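Local coordinates for putative fusidic acid resistance protein (Staphylococcus aureus, PDB 2YB5) that confers resistance to fusidic acid by clearing ribosomes, probably through binding elongation factor G, the target on which the drug acts, at residues V82-F87 with D114-S119; K104-D109 with W123-S128. One frame throughout, in Å; residues are numbered along the deposited sequence.

Contact 1: residues V82-F87 with D114-S119; sequences VYIQDF and DTKEIS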
loop_
_atom_site.group_PDB
_atom_site.type_symbol
_atom_site.label_atom_id
_atom_site.label_comp_id
_atom_site.label_asym_id
_atom_site.label_seq_id
_atom_site.Cartn_x
_atom_site.Cartn_y
_atom_site.Cartn_z
ATOM N N VAL A 82 -10.969 -0.129 -11.625
ATOM C CA VAL A 82 -12.406 -0.228 -11.369
ATOM C C VAL A 82 -12.735 -1.339 -10.366
ATOM O O VAL A 82 -13.720 -1.243 -9.642
ATOM C CB VAL A 82 -13.196 -0.476 -12.687
ATOM C CG1 VAL A 82 -12.931 0.643 -13.696
ATOM C CG2 VAL A 82 -12.850 -1.832 -13.288
ATOM N N TYR A 83 -11.899 -2.378 -10.315
ATOM C CA TYR A 83 -12.118 -3.496 -9.390
ATOM C C TYR A 83 -11.506 -3.274 -7.996
ATOM O O TYR A 83 -11.556 -4.177 -7.164
ATOM C CB TYR A 83 -11.576 -4.812 -9.985
ATOM C CG TYR A 83 -12.216 -5.260 -11.296
ATOM C CD1 TYR A 83 -13.554 -4.993 -11.584
ATOM C CD2 TYR A 83 -11.481 -5.982 -12.235
ATOM C CE1 TYR A 83 -14.132 -5.413 -12.780
ATOM C CE2 TYR A 83 -12.055 -6.410 -13.435
ATOM C CZ TYR A 83 -13.380 -6.121 -13.698
ATOM O OH TYR A 83 -13.957 -6.538 -14.881
ATOM N N ILE A 84 -10.931 -2.096 -7.738
ATOM C CA ILE A 84 -10.289 -1.815 -6.448
ATOM C C ILE A 84 -11.306 -1.378 -5.394
ATOM O O ILE A 84 -12.037 -0.404 -5.595
ATOM C CB ILE A 84 -9.235 -0.684 -6.552
ATOM C CG1 ILE A 84 -8.131 -1.041 -7.547
ATOM C CG2 ILE A 84 -8.633 -0.390 -5.184
ATOM C CD1 ILE A 84 -7.119 0.084 -7.774
ATOM N N GLN A 85 -11.318 -2.087 -4.266
ATOM C CA GLN A 85 -12.100 -1.695 -3.086
ATOM C C GLN A 85 -11.514 -0.438 -2.443
ATOM O O GLN A 85 -10.413 -0.479 -1.878
ATOM C CB GLN A 85 -12.101 -2.843 -2.067
ATOM C CG GLN A 85 -12.848 -2.576 -0.770
ATOM C CD GLN A 85 -14.350 -2.574 -0.936
ATOM O OE1 GLN A 85 -15.021 -1.629 -0.522
ATOM N NE2 GLN A 85 -14.894 -3.632 -1.536
ATOM N N ASP A 86 -12.244 0.671 -2.518
ATOM C CA ASP A 86 -11.780 1.941 -1.947
ATOM C C ASP A 86 -11.566 1.865 -0.441
ATOM O O ASP A 86 -12.250 1.135 0.276
ATOM C CB ASP A 86 -12.776 3.075 -2.218
ATOM C CG ASP A 86 -12.832 3.462 -3.665
ATOM O OD1 ASP A 86 -13.473 2.731 -4.443
ATOM O OD2 ASP A 86 -12.253 4.509 -4.017
ATOM N N PHE A 87 -10.593 2.639 0.020
ATOM C CA PHE A 87 -10.355 2.829 1.440
ATOM C C PHE A 87 -11.491 3.689 1.987
ATOM O O PHE A 87 -11.771 4.751 1.444
ATOM C CB PHE A 87 -9.018 3.536 1.634
ATOM C CG PHE A 87 -8.619 3.707 3.062
ATOM C CD1 PHE A 87 -7.882 2.732 3.704
ATOM C CD2 PHE A 87 -8.979 4.851 3.767
ATOM C CE1 PHE A 87 -7.489 2.885 5.024
ATOM C CE2 PHE A 87 -8.605 5.012 5.083
ATOM C CZ PHE A 87 -7.855 4.025 5.716
ATOM N N ASP A 114 -6.633 10.097 -2.781
ATOM C CA ASP A 114 -7.262 9.166 -3.711
ATOM C C ASP A 114 -7.473 7.840 -2.981
ATOM O O ASP A 114 -6.512 7.204 -2.566
ATOM C CB ASP A 114 -6.367 8.961 -4.927
ATOM C CG ASP A 114 -7.066 8.240 -6.048
ATOM O OD1 ASP A 114 -7.851 7.306 -5.777
ATOM O OD2 ASP A 114 -6.828 8.609 -7.215
ATOM N N THR A 115 -8.724 7.416 -2.838
ATOM C CA THR A 115 -9.036 6.289 -1.957
ATOM C C THR A 115 -8.755 4.913 -2.574
ATOM O O THR A 115 -8.794 3.909 -1.870
ATOM C CB THR A 115 -10.487 6.365 -1.398
ATOM O OG1 THR A 115 -11.427 6.484 -2.469
ATOM C CG2 THR A 115 -10.625 7.550 -0.459
ATOM N N LYS A 116 -8.441 4.872 -3.869
ATOM C CA LYS A 116 -7.993 3.637 -4.511
ATOM C C LYS A 116 -6.457 3.498 -4.469
ATOM O O LYS A 116 -5.899 2.603 -5.100
ATOM C CB LYS A 116 -8.481 3.583 -5.964
ATOM C CG LYS A 116 -10.000 3.603 -6.114
ATOM C CD LYS A 116 -10.405 3.705 -7.576
ATOM C CE LYS A 116 -11.903 3.777 -7.745
ATOM N NZ LYS A 116 -12.585 2.499 -7.397
ATOM N N GLU A 117 -5.790 4.399 -3.748
ATOM C CA GLU A 117 -4.331 4.420 -3.683
ATOM C C GLU A 117 -3.774 4.258 -2.286
ATOM O O GLU A 117 -2.546 4.305 -2.103
ATOM C CB GLU A 117 -3.795 5.729 -4.257
ATOM C CG GLU A 117 -4.198 6.005 -5.683
ATOM C CD GLU A 117 -3.400 7.150 -6.262
ATOM O OE1 GLU A 117 -3.305 8.197 -5.582
ATOM O OE2 GLU A 117 -2.856 6.998 -7.377
ATOM N N ILE A 118 -4.636 4.045 -1.300
ATOM C CA ILE A 118 -4.154 3.853 0.063
ATOM C C ILE A 118 -4.722 2.607 0.722
ATOM O O ILE A 118 -5.913 2.306 0.609
ATOM C CB ILE A 118 -4.387 5.092 0.958
ATOM C CG1 ILE A 118 -5.814 5.607 0.866
ATOM C CG2 ILE A 118 -3.398 6.209 0.617
ATOM C CD1 ILE A 118 -6.134 6.596 1.993
ATOM N N SER A 119 -3.826 1.872 1.371
ATOM C CA SER A 119 -4.176 0.768 2.239
ATOM C C SER A 119 -4.271 1.280 3.669
ATOM O O SER A 119 -4.954 0.700 4.504
ATOM C CB SER A 119 -3.117 -0.321 2.156
ATOM O OG SER A 119 -3.124 -0.909 0.867
#
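Thr115 OG1 donates to Asp86 OD2 at 2.6 Å, using that oxygen's anti lone pair, the one turned away from OD1. The second oxygen is held by the next residue: Lys116 NZ reaches Asp86 OD1 at 3.1 Å in a salt bridge, meeting it on the syn side, somewhat out of the carboxylate plane. Two different donors thus resist rotation of one flat group. Threonine suits its place because it supplies a hydroxyl donor for Asp86 OD2 together with a methyl, CG2, that packs on the carbonyl oxygen of Phe87; chi1 of 54° turns OG1 to the aspartate. Lysine offers length: its chain runs straight through chi3 and bends only at chi4 (-69°), laying CG beside the carboxylate before NZ turns onto OD1. Its CB lies against CG2 and CD1 of Ile84, a buried residue that also packs on Val9 and Phe12 of helix 9-27.

Asp114 shapes the partner loop. Its OD1 accepts from Lys116 N at 3.1 Å, an Asx turn, within a type I beta turn running from Asp114 to Glu117. This turn presents Thr115 O to Phe87 N, and the resulting bond of 2.9 Å is nearly straight at 176°. Beyond it the Phe87 ring takes Ile118 CD1 over one face, 4.2 Å from the centroid in a CH-pi contact, with Ser119 O at its edge, 3.4 Å from CE1. Ser119 N in turn bonds Asn198 of helix 194-200.

The contact joins the linker after the helical N-terminal part to the approach to the zinc-finger sheet. Bonds to separate oxygens fix the carboxylate's rotation, the backbone bond fixes the alignment of the chains, and the lysine charge would probably stabilise the ionised aspartate.

Contact 2: residues K104-D109 with W123-S128; sequences KLKRPD and WNDNSS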
loop_
_atom_site.group_PDB
_atom_site.type_symbol
_atom_site.label_atom_id
_atom_site.label_comp_id
_atom_site.label_asym_id
_atom_site.label_seq_id
_atom_site.Cartn_x
_atom_site.Cartn_y
_atom_site.Cartn_z
ATOM N N LYS A 104 -6.669 18.225 20.563
ATOM C CA LYS A 104 -6.553 19.055 19.365
ATOM C C LYS A 104 -6.114 18.170 18.206
ATOM O O LYS A 104 -4.916 17.929 18.033
ATOM C CB LYS A 104 -5.533 20.179 19.617
ATOM C CG LYS A 104 -6.053 21.271 20.567
ATOM C CD LYS A 104 -4.949 22.166 21.140
ATOM C CE LYS A 104 -5.559 23.247 22.050
ATOM N NZ LYS A 104 -4.553 24.159 22.672
ATOM N N LEU A 105 -7.080 17.659 17.439
ATOM C CA LEU A 105 -6.787 16.676 16.383
ATOM C C LEU A 105 -6.813 17.305 14.994
ATOM O O LEU A 105 -7.878 17.625 14.469
ATOM C CB LEU A 105 -7.776 15.496 16.427
ATOM C CG LEU A 105 -7.555 14.408 15.356
ATOM C CD1 LEU A 105 -6.262 13.644 15.599
ATOM C CD2 LEU A 105 -8.738 13.440 15.263
ATOM N N LYS A 106 -5.640 17.457 14.392
ATOM C CA LYS A 106 -5.575 17.856 12.997
ATOM C C LYS A 106 -6.158 16.744 12.128
ATOM O O LYS A 106 -5.702 15.590 12.170
ATOM C CB LYS A 106 -4.145 18.141 12.551
ATOM C CG LYS A 106 -4.030 18.389 11.053
ATOM C CD LYS A 106 -2.752 19.108 10.666
ATOM C CE LYS A 106 -2.838 19.637 9.235
ATOM N NZ LYS A 106 -1.781 20.661 8.955
ATOM N N ARG A 107 -7.154 17.112 11.334
ATOM C CA ARG A 107 -7.780 16.185 10.408
ATOM C C ARG A 107 -7.007 16.158 9.084
ATOM O O ARG A 107 -6.364 17.144 8.713
ATOM C CB ARG A 107 -9.265 16.552 10.234
ATOM C CG ARG A 107 -10.153 15.863 11.292
ATOM C CD ARG A 107 -11.097 16.775 12.054
ATOM N NE ARG A 107 -12.290 17.097 11.294
ATOM C CZ ARG A 107 -13.471 17.466 11.804
ATOM N NH1 ARG A 107 -13.685 17.558 13.119
ATOM N NH2 ARG A 107 -14.468 17.746 10.975
ATOM N N PRO A 108 -7.026 15.012 8.385
ATOM C CA PRO A 108 -6.401 14.955 7.077
ATOM C C PRO A 108 -7.226 15.716 6.027
ATOM O O PRO A 108 -8.436 15.874 6.180
ATOM C CB PRO A 108 -6.382 13.466 6.767
ATOM C CG PRO A 108 -7.508 12.907 7.500
ATOM C CD PRO A 108 -7.716 13.755 8.716
ATOM N N ASP A 109 -6.549 16.167 4.979
ATOM C CA ASP A 109 -7.170 16.897 3.884
ATOM C C ASP A 109 -7.675 15.883 2.866
ATOM O O ASP A 109 -6.882 15.240 2.180
ATOM C CB ASP A 109 -6.132 17.824 3.255
ATOM C CG ASP A 109 -6.726 18.783 2.242
ATOM O OD1 ASP A 109 -7.867 18.572 1.757
ATOM O OD2 ASP A 109 -6.020 19.773 1.941
ATOM N N TRP A 123 -1.064 10.746 7.873
ATOM C CA TRP A 123 -0.939 12.194 7.691
ATOM C C TRP A 123 -0.210 12.850 8.834
ATOM O O TRP A 123 -0.272 12.389 9.981
ATOM C CB TRP A 123 -2.301 12.872 7.503
ATOM C CG TRP A 123 -3.187 13.000 8.745
ATOM C CD1 TRP A 123 -3.401 14.133 9.494
ATOM C CD2 TRP A 123 -4.018 11.983 9.323
ATOM N NE1 TRP A 123 -4.305 13.874 10.500
ATOM C CE2 TRP A 123 -4.697 12.563 10.418
ATOM C CE3 TRP A 123 -4.246 10.632 9.030
ATOM C CZ2 TRP A 123 -5.568 11.836 11.227
ATOM C CZ3 TRP A 123 -5.137 9.919 9.822
ATOM C CH2 TRP A 123 -5.771 10.518 10.911
ATOM N N ASN A 124 0.464 13.947 8.508
ATOM C CA ASN A 124 1.348 14.602 9.446
ATOM C C ASN A 124 0.712 15.861 10.031
ATOM O O ASN A 124 -0.016 16.591 9.347
ATOM C CB ASN A 124 2.699 14.911 8.774
ATOM C CG ASN A 124 3.433 13.651 8.311
ATOM O OD1 ASN A 124 3.178 12.540 8.801
ATOM N ND2 ASN A 124 4.346 13.815 7.353
ATOM N N ASP A 125 0.952 16.074 11.321
ATOM C CA ASP A 125 0.685 17.356 11.956
ATOM C C ASP A 125 2.041 17.959 12.340
ATOM O O ASP A 125 2.557 17.704 13.424
ATOM C CB ASP A 125 -0.210 17.185 13.186
ATOM C CG ASP A 125 -0.531 18.507 13.873
ATOM O OD1 ASP A 125 -0.310 19.576 13.259
ATOM O OD2 ASP A 125 -1.010 18.476 15.030
ATOM N N ASN A 126 2.599 18.746 11.423
ATOM C CA ASN A 126 3.894 19.402 11.598
ATOM C C ASN A 126 3.990 20.332 12.818
ATOM O O ASN A 126 5.090 20.591 13.303
ATOM C CB ASN A 126 4.259 20.211 10.337
ATOM C CG ASN A 126 4.361 19.348 9.068
ATOM O OD1 ASN A 126 4.449 19.877 7.959
ATOM N ND2 ASN A 126 4.356 18.028 9.230
ATOM N N SER A 127 2.858 20.844 13.305
ATOM C CA SER A 127 2.881 21.746 14.473
ATOM C C SER A 127 3.212 21.019 15.789
ATOM O O SER A 127 3.662 21.647 16.744
ATOM C CB SER A 127 1.573 22.550 14.586
ATOM O OG SER A 127 0.425 21.722 14.602
ATOM N N SER A 128 3.009 19.700 15.824
ATOM C CA SER A 128 3.370 18.867 16.979
ATOM C C SER A 128 4.341 17.751 16.583
ATOM O O SER A 128 4.609 16.831 17.368
ATOM C CB SER A 128 2.110 18.288 17.642
ATOM O OG SER A 128 1.043 18.144 16.717
HETATM O O HOH W 1 -3.314 17.106 15.976
#
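Trp123 lies on edge strand 121-125 of the antiparallel sheet in the treble-clef zinc-finger part, and its indole meets the irregular chain 104-109 with both edge and face. At the edge, NE1 donates to Lys106 O at 2.8 Å with an angle of 162°. The oxygen lies close to the indole plane, whereas the donor stands 38° out of the carbonyl plane. Over one face sits Pro108, whose CB is 3.8 Å from the centroid of the five-membered ring, a CH-pi contact almost straight over the ring. The compact proline ring lays its C-H groups on the flat indole face, and tryptophan suits the place because it joins a broad apolar face to an N-H at its edge. Its ring also meets Tyr132 of the adjoining strand.

Asn124 CB points away; its OD1 accepts from Lys131 NZ and its ND2 donates to Tyr192 O, while its backbone O lies against Lys106 CD. Asp125 then points back: with CG anti to the backbone N (chi1 -179°), its carboxylate lies beside Lys106 CB and CD. The same residue starts a type I beta turn to Ser128, and Ser127 OG donates to Asp125 OD1 at 2.6 Å. Asp125 OD2 accepts from a water at 2.8 Å; the same water donates to Lys104 O and accepts from Lys106 N.

Overall arrangement
From the N terminus, helices 9-27 to 70-80 lead into residues 82-87, the first half of contact 1. The chain then passes through helix 92-98 and reaches 104-109, the first half of contact 2, before returning at 114-119 to close contact 1. Only after that does strand 121-125 begin, and residues 123-128 close contact 2. The segments therefore alternate, so the two loops cross rather than nest. Their centres lie 22 Å apart. Contact 1 ties the end of the helical region to the loop entering the sheet; contact 2 fastens the loop after helix 92-98 to one of the sheet's two outermost strands, 121-125. Residues 114-119 and 123-128 follow one another closely along the chain.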